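Local coordinates for protein catalase (Bacillus pumilus, PDB 4QOL) that breaks hydrogen peroxide down to water and oxygen at a buried heme, and also shows peroxidase-like reactivity towards phenolic substrates, at residues V116-Y119 and N124-L127; F202-K207 and V214-R219; S269-D272 and D277-D280; G324-E329 and K400-V405. All blocks are in the same frame, centred on the assembly; numbering follows the deposited sequence.

Contact 1 (V116-Y119 and N124-L127)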
loop_
_atom_site.group_PDB
_atom_site.type_symbol
_atom_site.label_atom_id
_atom_site.label_comp_id
_atom_site.label_asym_id
_atom_site.label_seq_id
_atom_site.Cartn_x
_atom_site.Cartn_y
_atom_site.Cartn_z
ATOM N N VAL A 116 -17.693 7.433 -19.854
ATOM C CA VAL A 116 -19.050 7.297 -19.435
ATOM C C VAL A 116 -19.334 5.920 -18.832
ATOM O O VAL A 116 -19.067 4.885 -19.460
ATOM C CB VAL A 116 -20.000 7.502 -20.649
ATOM C CG1 VAL A 116 -21.473 7.427 -20.201
ATOM C CG2 VAL A 116 -19.698 8.840 -21.341
ATOM N N LYS A 117 -19.856 5.936 -17.617
ATOM C CA LYS A 117 -20.238 4.711 -16.902
ATOM C C LYS A 117 -21.783 4.681 -16.899
ATOM O O LYS A 117 -22.396 5.593 -16.352
ATOM C CB LYS A 117 -19.694 4.769 -15.470
ATOM C CG LYS A 117 -20.094 3.636 -14.528
ATOM C CD LYS A 117 -19.487 3.744 -13.122
ATOM C CE LYS A 117 -17.978 3.730 -13.114
ATOM N NZ LYS A 117 -17.319 2.550 -13.768
ATOM N N PHE A 118 -22.344 3.693 -17.589
ATOM C CA PHE A 118 -23.773 3.436 -17.626
ATOM C C PHE A 118 -24.121 2.364 -16.558
ATOM O O PHE A 118 -23.623 1.225 -16.602
ATOM C CB PHE A 118 -24.159 2.882 -18.981
ATOM C CG PHE A 118 -23.880 3.766 -20.168
ATOM C CD1 PHE A 118 -22.699 3.746 -20.821
ATOM C CD2 PHE A 118 -24.916 4.536 -20.712
ATOM C CE1 PHE A 118 -22.484 4.454 -21.975
ATOM C CE2 PHE A 118 -24.672 5.335 -21.831
ATOM C CZ PHE A 118 -23.468 5.286 -22.480
ATOM N N TYR A 119 -25.014 2.714 -15.629
ATOM C CA TYR A 119 -25.418 1.824 -14.548
ATOM C C TYR A 119 -26.592 0.927 -14.975
ATOM O O TYR A 119 -27.745 1.153 -14.609
ATOM C CB TYR A 119 -25.726 2.613 -13.306
ATOM C CG TYR A 119 -24.583 3.412 -12.718
ATOM C CD1 TYR A 119 -23.659 2.821 -11.826
ATOM C CD2 TYR A 119 -24.488 4.754 -12.960
ATOM C CE1 TYR A 119 -22.625 3.574 -11.264
ATOM C CE2 TYR A 119 -23.480 5.496 -12.385
ATOM C CZ TYR A 119 -22.572 4.901 -11.537
ATOM O OH TYR A 119 -21.582 5.704 -10.928
ATOM N N ASN A 124 -22.613 -2.727 -14.954
ATOM C CA ASN A 124 -22.063 -1.498 -15.389
ATOM C C ASN A 124 -21.405 -1.670 -16.746
ATOM O O ASN A 124 -20.575 -2.548 -16.940
ATOM C CB ASN A 124 -21.091 -0.914 -14.314
ATOM C CG ASN A 124 -21.823 -0.295 -13.153
ATOM O OD1 ASN A 124 -23.023 -0.244 -13.104
ATOM N ND2 ASN A 124 -21.051 0.229 -12.176
ATOM N N TYR A 125 -21.741 -0.769 -17.660
ATOM C CA TYR A 125 -21.058 -0.623 -18.947
ATOM C C TYR A 125 -20.246 0.663 -19.023
ATOM O O TYR A 125 -20.790 1.764 -18.920
ATOM C CB TYR A 125 -22.091 -0.600 -20.076
ATOM C CG TYR A 125 -21.538 -0.336 -21.443
ATOM C CD1 TYR A 125 -20.506 -1.072 -21.941
ATOM C CD2 TYR A 125 -22.079 0.659 -22.278
ATOM C CE1 TYR A 125 -19.989 -0.860 -23.211
ATOM C CE2 TYR A 125 -21.619 0.845 -23.557
ATOM C CZ TYR A 125 -20.534 0.128 -24.005
ATOM O OH TYR A 125 -20.007 0.354 -25.272
ATOM N N ASP A 126 -18.943 0.541 -19.241
ATOM C CA ASP A 126 -18.060 1.713 -19.343
ATOM C C ASP A 126 -17.660 1.926 -20.782
ATOM O O ASP A 126 -17.119 1.031 -21.415
ATOM C CB ASP A 126 -16.744 1.550 -18.524
ATOM C CG ASP A 126 -16.900 1.629 -16.982
ATOM O OD1 ASP A 126 -17.894 2.247 -16.488
ATOM O OD2 ASP A 126 -16.051 1.026 -16.309
ATOM N N LEU A 127 -17.956 3.093 -21.325
ATOM C CA LEU A 127 -17.468 3.495 -22.659
ATOM C C LEU A 127 -16.436 4.585 -22.423
ATOM O O LEU A 127 -16.776 5.730 -22.145
ATOM C CB LEU A 127 -18.574 3.998 -23.574
ATOM C CG LEU A 127 -18.177 4.458 -24.997
ATOM C CD1 LEU A 127 -17.508 3.320 -25.768
ATOM C CD2 LEU A 127 -19.407 4.922 -25.732
HETATM O O HOH W 1 -18.132 0.362 -12.358
#
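Val-116 to Tyr-119 and Asn-124 to Leu-127 run antiparallel as the two arms of a beta hairpin, in register throughout. Two hydrogen-bonded pairs carry the backbone links: Val-116 N gives to Leu-127 O and Leu-127 N returns to Val-116 O at 2.8 Å, and Phe-118 and Tyr-125 exchange a second such couple, with Phe-118 N 2.8 Å from Tyr-125 O.

The charged interaction lies on the face of Lys-117 and Asp-126, a non-hydrogen-bonded pair. The two side chains lie alongside each other, and the lysine chain, with CG anti to the backbone N (chi1 175°), bends at its last two torsions to bring NZ to the syn lone pair of Asp-126 OD1, 2.8 Å away. A water 2.7 Å from Lys-117 NZ also receives the amide of Asn-124 through ND2, and Ala-315 O takes a further bond from the ammonium. A methionine in place of Lys-117 would probably leave the buried carboxylate of Asp-126 without its countercharge.

On the other face the interaction is apolar. Phe-118 and Tyr-125 set their rings nearly parallel, 22° apart, but displaced until little of one lies over the other; Phe-118 CD1 meets Tyr-125 CD2 at 3.5 Å. Leu-127 CB and Tyr-125 O lie at the Phe-118 ring's edge and Val-116 CG1 over one face, so a flat apolar side chain suits the place.

The strand containing Lys-117 pairs with strand 88-96 on its far side, Val-91 and Val-93 packing against Val-116, while Trp-218 of strand 211-220 covers Val-116, Phe-118 and Leu-127.

Contact 2 (F202-K207 and V214-R219)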
loop_
_atom_site.group_PDB
_atom_site.type_symbol
_atom_site.label_atom_id
_atom_site.label_comp_id
_atom_site.label_asym_id
_atom_site.label_seq_id
_atom_site.Cartn_x
_atom_site.Cartn_y
_atom_site.Cartn_z
ATOM N N PHE A 202 -15.988 -1.712 -31.797
ATOM C CA PHE A 202 -16.429 -2.767 -30.941
ATOM C C PHE A 202 -17.319 -3.738 -31.746
ATOM O O PHE A 202 -17.597 -3.515 -32.910
ATOM C CB PHE A 202 -17.247 -2.166 -29.779
ATOM C CG PHE A 202 -16.418 -1.331 -28.864
ATOM C CD1 PHE A 202 -15.689 -1.949 -27.814
ATOM C CD2 PHE A 202 -16.259 0.016 -29.078
ATOM C CE1 PHE A 202 -14.816 -1.156 -27.009
ATOM C CE2 PHE A 202 -15.426 0.791 -28.269
ATOM C CZ PHE A 202 -14.707 0.214 -27.271
ATOM N N ARG A 203 -17.743 -4.755 -31.079
ATOM C CA ARG A 203 -18.675 -5.736 -31.665
ATOM C C ARG A 203 -20.027 -5.614 -30.984
ATOM O O ARG A 203 -20.086 -5.682 -29.729
ATOM C CB ARG A 203 -18.118 -7.141 -31.482
ATOM C CG ARG A 203 -16.940 -7.486 -32.375
ATOM C CD ARG A 203 -16.583 -8.986 -32.166
ATOM N NE ARG A 203 -15.599 -9.351 -33.156
ATOM C CZ ARG A 203 -15.707 -10.333 -34.050
ATOM N NH1 ARG A 203 -16.705 -11.207 -34.045
ATOM N NH2 ARG A 203 -14.736 -10.465 -34.912
ATOM N N TRP A 204 -21.102 -5.545 -31.778
ATOM C CA TRP A 204 -22.454 -5.606 -31.261
ATOM C C TRP A 204 -23.016 -6.944 -31.659
ATOM O O TRP A 204 -22.885 -7.349 -32.809
ATOM C CB TRP A 204 -23.279 -4.461 -31.815
ATOM C CG TRP A 204 -23.302 -3.264 -30.991
ATOM C CD1 TRP A 204 -22.484 -2.935 -29.873
ATOM C CD2 TRP A 204 -24.165 -2.156 -31.168
ATOM N NE1 TRP A 204 -22.845 -1.710 -29.382
ATOM C CE2 TRP A 204 -23.845 -1.189 -30.163
ATOM C CE3 TRP A 204 -25.174 -1.869 -32.037
ATOM C CZ2 TRP A 204 -24.557 -0.038 -30.006
ATOM C CZ3 TRP A 204 -25.806 -0.622 -31.947
ATOM C CH2 TRP A 204 -25.498 0.255 -30.926
ATOM N N VAL A 205 -23.590 -7.663 -30.704
ATOM C CA VAL A 205 -24.096 -8.976 -30.926
ATOM C C VAL A 205 -25.568 -8.941 -30.524
ATOM O O VAL A 205 -25.887 -8.616 -29.397
ATOM C CB VAL A 205 -23.359 -10.069 -30.107
ATOM C CG1 VAL A 205 -23.864 -11.449 -30.540
ATOM C CG2 VAL A 205 -21.852 -9.947 -30.305
ATOM N N ASN A 206 -26.442 -9.363 -31.445
ATOM C CA ASN A 206 -27.907 -9.400 -31.157
ATOM C C ASN A 206 -28.434 -10.757 -30.578
ATOM O O ASN A 206 -27.675 -11.687 -30.352
ATOM C CB ASN A 206 -28.695 -8.948 -32.382
ATOM C CG ASN A 206 -28.752 -9.996 -33.515
ATOM O OD1 ASN A 206 -28.351 -11.139 -33.381
ATOM N ND2 ASN A 206 -29.214 -9.550 -34.652
ATOM N N LYS A 207 -29.729 -10.826 -30.307
ATOM C CA LYS A 207 -30.272 -12.020 -29.655
ATOM C C LYS A 207 -30.161 -13.284 -30.532
ATOM O O LYS A 207 -30.324 -14.373 -30.041
ATOM C CB LYS A 207 -31.760 -11.810 -29.276
ATOM C CG LYS A 207 -32.725 -11.763 -30.452
ATOM C CD LYS A 207 -34.108 -11.283 -30.000
ATOM C CE LYS A 207 -35.135 -11.206 -31.088
ATOM N NZ LYS A 207 -36.578 -11.027 -30.674
ATOM N N VAL A 214 -19.152 -1.821 -34.652
ATOM C CA VAL A 214 -19.753 -0.572 -34.302
ATOM C C VAL A 214 -18.693 0.445 -33.897
ATOM O O VAL A 214 -17.690 0.082 -33.305
ATOM C CB VAL A 214 -20.837 -0.747 -33.197
ATOM C CG1 VAL A 214 -20.212 -1.194 -31.896
ATOM C CG2 VAL A 214 -21.684 0.512 -33.019
ATOM N N LYS A 215 -18.964 1.699 -34.225
ATOM C CA LYS A 215 -18.269 2.866 -33.716
ATOM C C LYS A 215 -19.279 3.805 -33.080
ATOM O O LYS A 215 -20.394 4.022 -33.573
ATOM C CB LYS A 215 -17.470 3.544 -34.855
ATOM C CG LYS A 215 -16.161 2.849 -35.112
ATOM C CD LYS A 215 -15.237 3.651 -36.014
ATOM C CE LYS A 215 -13.978 2.878 -36.301
ATOM N NZ LYS A 215 -12.992 2.814 -35.232
ATOM N N TYR A 216 -18.868 4.379 -31.952
ATOM C CA TYR A 216 -19.681 5.331 -31.192
ATOM C C TYR A 216 -19.205 6.783 -31.384
ATOM O O TYR A 216 -17.967 7.075 -31.412
ATOM C CB TYR A 216 -19.552 5.033 -29.721
ATOM C CG TYR A 216 -20.119 3.714 -29.226
ATOM C CD1 TYR A 216 -21.458 3.577 -28.921
ATOM C CD2 TYR A 216 -19.267 2.638 -28.934
ATOM C CE1 TYR A 216 -21.970 2.393 -28.422
ATOM C CE2 TYR A 216 -19.764 1.466 -28.385
ATOM C CZ TYR A 216 -21.110 1.347 -28.142
ATOM O OH TYR A 216 -21.566 0.212 -27.556
ATOM N N HIS A 217 -20.165 7.698 -31.400
ATOM C CA HIS A 217 -19.870 9.118 -31.548
ATOM C C HIS A 217 -20.799 9.935 -30.662
ATOM O O HIS A 217 -22.020 9.654 -30.638
ATOM C CB HIS A 217 -20.109 9.527 -33.004
ATOM C CG HIS A 217 -19.248 8.792 -33.969
ATOM N ND1 HIS A 217 -17.963 9.198 -34.276
ATOM C CD2 HIS A 217 -19.487 7.699 -34.712
ATOM C CE1 HIS A 217 -17.446 8.369 -35.168
ATOM N NE2 HIS A 217 -18.355 7.455 -35.453
ATOM N N TRP A 218 -20.254 10.895 -29.916
ATOM C CA TRP A 218 -21.055 11.799 -29.110
ATOM C C TRP A 218 -21.009 13.210 -29.759
ATOM O O TRP A 218 -19.918 13.766 -29.975
ATOM C CB TRP A 218 -20.461 11.923 -27.703
ATOM C CG TRP A 218 -20.496 10.709 -26.823
ATOM C CD1 TRP A 218 -19.406 9.923 -26.431
ATOM C CD2 TRP A 218 -21.638 10.168 -26.131
ATOM N NE1 TRP A 218 -19.825 8.936 -25.554
ATOM C CE2 TRP A 218 -21.175 9.083 -25.334
ATOM C CE3 TRP A 218 -22.995 10.531 -26.045
ATOM C CZ2 TRP A 218 -22.025 8.359 -24.488
ATOM C CZ3 TRP A 218 -23.855 9.756 -25.232
ATOM C CH2 TRP A 218 -23.355 8.690 -24.466
ATOM N N ARG A 219 -22.179 13.772 -30.031
ATOM C CA ARG A 219 -22.322 15.126 -30.602
ATOM C C ARG A 219 -22.912 16.123 -29.582
ATOM O O ARG A 219 -24.046 15.938 -29.090
ATOM C CB ARG A 219 -23.225 15.088 -31.835
ATOM C CG ARG A 219 -22.378 14.760 -33.014
ATOM C CD ARG A 219 -23.159 14.263 -34.231
ATOM N NE ARG A 219 -24.265 15.089 -34.654
ATOM C CZ ARG A 219 -25.037 14.783 -35.706
ATOM N NH1 ARG A 219 -24.791 13.688 -36.441
ATOM N NH2 ARG A 219 -26.027 15.603 -36.058
#
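Trp-204 NE1 donates to Tyr-216 OH, 2.9 Å away with an N-H...O angle of 156°, and the hydroxyl lies close to the indole plane. A tryptophan suits this buried place because it offers a large apolar surface with a single N-H at the edge, and that N-H is satisfied by a tyrosine whose oxygen also meets Tyr-125 OH in a weak hydrogen bond.

The backbones of Phe-202 and Val-214 satisfy each other as an antiparallel hydrogen-bonded pair: Phe-202 N reaches Val-214 O at 2.9 Å, in the carbonyl plane, and Val-214 N approaches Phe-202 O from a tilted position. The pairing runs on towards the hairpin's turn, where Trp-204 bonds through its backbone to Lys-212, while residues 215-219 lead the other way; the remaining contacts are between side chains. The backbone of Arg-203 bonds to Glu-326, and Lys-215 NZ donates to Val-199 O.

Val-214 packs against the indole. Its CG1, placed between backbone N and carbonyl carbon (chi1 66°), lies over the five-membered ring of Trp-204 in a CH-pi contact, 3.6 Å from CG1 to the ring centroid, and CG2 covers the same face. Phe-202 directs CD2 at the edge of the Tyr-216 ring, 3.9 Å from CE2, so that Phe-202, Trp-204 and Tyr-216 make an aromatic cluster.

Arg-203, which points away from strand 214-219, has its guanidinium paired with Glu-329 in a salt bridge. Strand 202-205 is flanked by strand 325-327, whose Ile-325 touches both Trp-204 and Tyr-216; strand 211-220 pairs with strand 258-267, where Val-263 packs on Val-214 and Tyr-216.

Contact 3 (S269-D272 and D277-D280)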
loop_
_atom_site.group_PDB
_atom_site.type_symbol
_atom_site.label_atom_id
_atom_site.label_comp_id
_atom_site.label_asym_id
_atom_site.label_seq_id
_atom_site.Cartn_x
_atom_site.Cartn_y
_atom_site.Cartn_z
ATOM N N SER A 269 -17.960 -8.645 -42.721
ATOM C CA SER A 269 -17.430 -9.033 -44.025
ATOM C C SER A 269 -16.851 -7.866 -44.843
ATOM O O SER A 269 -16.230 -8.111 -45.876
ATOM C CB SER A 269 -18.519 -9.737 -44.857
ATOM O OG SER A 269 -19.661 -8.919 -45.031
ATOM N N ASP A 270 -17.099 -6.622 -44.414
ATOM C CA ASP A 270 -16.526 -5.459 -45.124
ATOM C C ASP A 270 -15.039 -5.331 -44.912
ATOM O O ASP A 270 -14.384 -4.568 -45.656
ATOM C CB ASP A 270 -17.171 -4.156 -44.698
ATOM C CG ASP A 270 -18.481 -3.865 -45.446
ATOM O OD1 ASP A 270 -18.940 -4.708 -46.252
ATOM O OD2 ASP A 270 -19.016 -2.736 -45.281
ATOM N N TYR A 271 -14.463 -6.049 -43.926
ATOM C CA TYR A 271 -13.001 -5.996 -43.713
ATOM C C TYR A 271 -12.302 -6.117 -45.022
ATOM O O TYR A 271 -11.373 -5.354 -45.364
ATOM C CB TYR A 271 -12.495 -7.150 -42.810
ATOM C CG TYR A 271 -10.944 -7.232 -42.789
ATOM C CD1 TYR A 271 -10.191 -6.478 -41.885
ATOM C CD2 TYR A 271 -10.242 -8.021 -43.700
ATOM C CE1 TYR A 271 -8.804 -6.528 -41.874
ATOM C CE2 TYR A 271 -8.852 -8.051 -43.730
ATOM C CZ TYR A 271 -8.127 -7.326 -42.796
ATOM O OH TYR A 271 -6.725 -7.352 -42.771
ATOM N N ASP A 272 -12.709 -7.140 -45.772
ATOM C CA ASP A 272 -11.797 -7.710 -46.758
ATOM C C ASP A 272 -11.680 -6.892 -47.989
ATOM O O ASP A 272 -10.725 -7.077 -48.740
ATOM C CB ASP A 272 -12.299 -9.101 -47.209
ATOM C CG ASP A 272 -12.403 -10.057 -46.072
ATOM O OD1 ASP A 272 -11.352 -10.517 -45.592
ATOM O OD2 ASP A 272 -13.538 -10.279 -45.641
ATOM N N ASP A 277 -7.529 -1.620 -42.286
ATOM C CA ASP A 277 -8.131 -2.527 -41.275
ATOM C C ASP A 277 -9.170 -1.748 -40.450
ATOM O O ASP A 277 -8.846 -0.748 -39.819
ATOM C CB ASP A 277 -7.033 -3.095 -40.369
ATOM C CG ASP A 277 -7.527 -4.078 -39.354
ATOM O OD1 ASP A 277 -8.713 -4.045 -38.941
ATOM O OD2 ASP A 277 -6.712 -4.893 -38.969
ATOM N N PRO A 278 -10.470 -2.173 -40.487
ATOM C CA PRO A 278 -11.497 -1.419 -39.791
ATOM C C PRO A 278 -11.286 -1.408 -38.253
ATOM O O PRO A 278 -11.912 -0.579 -37.587
ATOM C CB PRO A 278 -12.795 -2.104 -40.204
ATOM C CG PRO A 278 -12.370 -3.427 -40.643
ATOM C CD PRO A 278 -11.057 -3.206 -41.319
ATOM N N CYS A 279 -10.443 -2.306 -37.747
ATOM C CA CYS A 279 -10.109 -2.390 -36.320
ATOM C C CYS A 279 -8.717 -1.799 -36.021
ATOM O O CYS A 279 -8.143 -2.025 -34.936
ATOM C CB CYS A 279 -10.185 -3.811 -35.808
ATOM S SG CYS A 279 -11.887 -4.480 -35.834
ATOM N N ASP A 280 -8.198 -0.993 -36.947
ATOM C CA ASP A 280 -7.055 -0.142 -36.702
ATOM C C ASP A 280 -7.502 1.218 -36.113
ATOM O O ASP A 280 -8.144 1.987 -36.801
ATOM C CB ASP A 280 -6.337 0.120 -38.073
ATOM C CG ASP A 280 -5.083 0.995 -37.965
ATOM O OD1 ASP A 280 -4.762 1.498 -36.864
ATOM O OD2 ASP A 280 -4.428 1.249 -39.028
#
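The ring of Tyr-271 turns an edge to the carboxylate of Asp-277: CG of Asp-277 lies near the ring plane, 3.7 Å from Tyr-271 CE1, with the two flat groups almost perpendicular at 89°. CG of Asp-272, next in the chain to the tyrosine, lies at the edge too. Pro-278 approaches obliquely, its CD 3.4 Å from Tyr-271 CD1. The tyrosine holds CG anti to the backbone N (chi1 170°), which carries the ring across to the second segment. Lys-418 of the same chain and Arg-29 of a neighbouring subunit each make a cation-pi contact with the ring.

Asp-277 opens a type I beta turn running to Asp-280, closed by Asp-280 N on Asp-277 O at 3.0 Å, and the same aspartate makes an Asx turn. Its OD1 accepts from Cys-279 N at 2.7 Å, on the anti side and out of the carboxylate plane. Aspartate suits the first position of such a turn because its short side chain can reach forward to the backbone N-H two residues on, and proline suits the second because its fixed phi matches the turn. Pro-278 O accepts from Thr-201 OG1 and Trp-285 NE1.

Contact 4 (G324-E329 and K400-V405)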
loop_
_atom_site.group_PDB
_atom_site.type_symbol
_atom_site.label_atom_id
_atom_site.label_comp_id
_atom_site.label_asym_id
_atom_site.label_seq_id
_atom_site.Cartn_x
_atom_site.Cartn_y
_atom_site.Cartn_z
ATOM N N GLY A 324 -24.145 -8.367 -25.206
ATOM C CA GLY A 324 -24.447 -7.715 -26.504
ATOM C C GLY A 324 -23.423 -6.719 -27.008
ATOM O O GLY A 324 -23.497 -6.245 -28.124
ATOM N N ILE A 325 -22.467 -6.367 -26.135
ATOM C CA ILE A 325 -21.373 -5.459 -26.527
ATOM C C ILE A 325 -20.060 -6.078 -26.130
ATOM O O ILE A 325 -19.844 -6.385 -24.948
ATOM C CB ILE A 325 -21.513 -4.118 -25.820
ATOM C CG1 ILE A 325 -22.901 -3.490 -26.021
ATOM C CG2 ILE A 325 -20.482 -3.119 -26.353
ATOM C CD1 ILE A 325 -23.205 -2.177 -25.309
ATOM N N GLU A 326 -19.217 -6.307 -27.128
ATOM C CA GLU A 326 -17.974 -7.045 -26.972
ATOM C C GLU A 326 -16.772 -6.267 -27.532
ATOM O O GLU A 326 -16.940 -5.359 -28.334
ATOM C CB GLU A 326 -18.104 -8.407 -27.645
ATOM C CG GLU A 326 -19.092 -9.277 -26.867
ATOM C CD GLU A 326 -19.322 -10.651 -27.401
ATOM O OE1 GLU A 326 -18.456 -11.160 -28.127
ATOM O OE2 GLU A 326 -20.384 -11.238 -27.035
ATOM N N ALA A 327 -15.566 -6.653 -27.091
ATOM C CA ALA A 327 -14.335 -6.073 -27.666
ATOM C C ALA A 327 -14.199 -6.498 -29.108
ATOM O O ALA A 327 -14.673 -7.586 -29.509
ATOM C CB ALA A 327 -13.112 -6.505 -26.856
ATOM N N SER A 328 -13.610 -5.679 -29.934
ATOM C CA SER A 328 -13.074 -6.173 -31.164
ATOM C C SER A 328 -11.627 -6.627 -30.941
ATOM O O SER A 328 -10.999 -6.356 -29.877
ATOM C CB SER A 328 -13.106 -5.116 -32.245
ATOM O OG SER A 328 -12.084 -4.110 -32.070
ATOM N N GLU A 329 -11.066 -7.133 -32.029
ATOM C CA GLU A 329 -9.661 -7.551 -32.121
ATOM C C GLU A 329 -8.591 -6.440 -32.106
ATOM O O GLU A 329 -7.401 -6.732 -32.044
ATOM C CB GLU A 329 -9.571 -8.452 -33.363
ATOM C CG GLU A 329 -10.266 -7.812 -34.572
ATOM C CD GLU A 329 -11.826 -8.122 -34.852
ATOM O OE1 GLU A 329 -12.765 -8.276 -34.026
ATOM O OE2 GLU A 329 -12.201 -8.130 -36.061
ATOM N N LYS A 400 -23.600 -16.090 -21.782
ATOM C CA LYS A 400 -22.355 -16.344 -22.469
ATOM C C LYS A 400 -22.132 -15.269 -23.534
ATOM O O LYS A 400 -23.065 -14.798 -24.172
ATOM C CB LYS A 400 -22.332 -17.752 -23.102
ATOM C CG LYS A 400 -21.999 -18.827 -22.068
ATOM C CD LYS A 400 -21.625 -20.149 -22.721
ATOM C CE LYS A 400 -20.166 -20.125 -23.199
ATOM N NZ LYS A 400 -19.791 -21.395 -23.909
ATOM N N GLU A 401 -20.871 -14.923 -23.732
ATOM C CA GLU A 401 -20.486 -14.072 -24.809
ATOM C C GLU A 401 -20.378 -14.852 -26.120
ATOM O O GLU A 401 -20.434 -16.108 -26.150
ATOM C CB GLU A 401 -19.179 -13.344 -24.512
ATOM C CG GLU A 401 -17.930 -14.203 -24.492
ATOM C CD GLU A 401 -17.059 -13.979 -23.262
ATOM O OE1 GLU A 401 -16.595 -12.839 -23.086
ATOM O OE2 GLU A 401 -16.815 -14.954 -22.487
ATOM N N SER A 402 -20.233 -14.112 -27.217
ATOM C CA SER A 402 -20.081 -14.702 -28.542
ATOM C C SER A 402 -18.766 -15.449 -28.674
ATOM O O SER A 402 -17.899 -15.320 -27.793
ATOM C CB SER A 402 -20.210 -13.644 -29.660
ATOM O OG SER A 402 -18.992 -12.862 -29.865
ATOM N N GLU A 403 -18.614 -16.147 -29.808
ATOM C CA GLU A 403 -17.410 -16.900 -30.149
ATOM C C GLU A 403 -16.734 -16.378 -31.430
ATOM O O GLU A 403 -16.859 -16.994 -32.499
ATOM C CB GLU A 403 -17.760 -18.390 -30.259
ATOM C CG GLU A 403 -18.191 -19.030 -28.950
ATOM C CD GLU A 403 -18.508 -20.506 -29.109
ATOM O OE1 GLU A 403 -18.823 -20.927 -30.241
ATOM O OE2 GLU A 403 -18.494 -21.248 -28.113
ATOM N N PRO A 404 -15.963 -15.275 -31.336
ATOM C CA PRO A 404 -15.420 -14.667 -32.580
ATOM C C PRO A 404 -14.506 -15.609 -33.399
ATOM O O PRO A 404 -13.735 -16.404 -32.835
ATOM C CB PRO A 404 -14.605 -13.453 -32.060
ATOM C CG PRO A 404 -15.348 -13.047 -30.851
ATOM C CD PRO A 404 -15.713 -14.362 -30.186
ATOM N N VAL A 405 -14.661 -15.562 -34.722
ATOM C CA VAL A 405 -13.855 -16.330 -35.612
ATOM C C VAL A 405 -12.439 -15.779 -35.620
ATOM O O VAL A 405 -12.219 -14.551 -35.649
ATOM C CB VAL A 405 -14.448 -16.320 -37.031
ATOM C CG1 VAL A 405 -13.460 -16.930 -38.017
ATOM C CG2 VAL A 405 -15.748 -17.147 -37.032
#
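Short strand 325-327, at the margin of the antiparallel sheet, is joined here to the long irregular chain that follows helix 331-348, and the join is made by the carboxylate of Glu-326. Both of its oxygens are used on one residue. OE2 accepts from the backbone N of Ser-402 at 2.9 Å, in an almost straight bond (175°) met on the syn side, while OE1 takes the hydroxyl Ser-402 OG at 2.5 Å, a very short bond.

The fit depends on both side chains. Glu-326 keeps its chain extended beyond CG, which carries the carboxylate out from the strand to the other segment, and Ser-402 holds OG between its backbone N and carbonyl carbon (chi1 80°), near enough its own N-H for one carboxylate to take both. Glutamate has the length and the two acceptors required, and serine the small donor. Glu-401 adds its CB, 3.5 Å from Glu-326 OE2. With an alanine in place of Glu-326 both acceptors go, and Ser-402 N and OG would probably be left without mates on the strand and the loop held less firmly.

Other subunits hold the same loop: Glu-401 OE2 makes a salt bridge with Arg-413 of one neighbouring subunit, and Ser-402 O accepts from Arg-24 of another.

Two donors gripping one carboxylate would favour its ionised form. With the Glu-401 carboxylate, whose OE1 lies 5.6 Å from Glu-326 OE1, turned to an arginine of another chain, the two like charges are probably eased, and the loop is tied to its own strand and to the tetramer together.

In the fold
Contacts 1 to 4 follow one another along the chain without interleaving. Contacts 1, 2 and 4 all reach the same antiparallel sheet of the catalase fold, whereas contact 3 lies in the loop between strands 258-267 and 293-302. Contacts 1 and 2, centres 14 Å apart, are two hairpins that meet where Leu-127 packs on Tyr-216; contacts 2 and 4, 12 Å apart, share neighbouring strands, with Arg-203 O receiving Glu-326 N. Contact 3, about 26 Å from contact 1 between centres, touches contact 4 through Cys-279. Side chains of contacts 1 and 2 come within about 8 Å and 7 Å of a heme, while contacts 1, 3 and 4 also meet other subunits, so the sheet and its loops link the heme's surroundings with the tetramer.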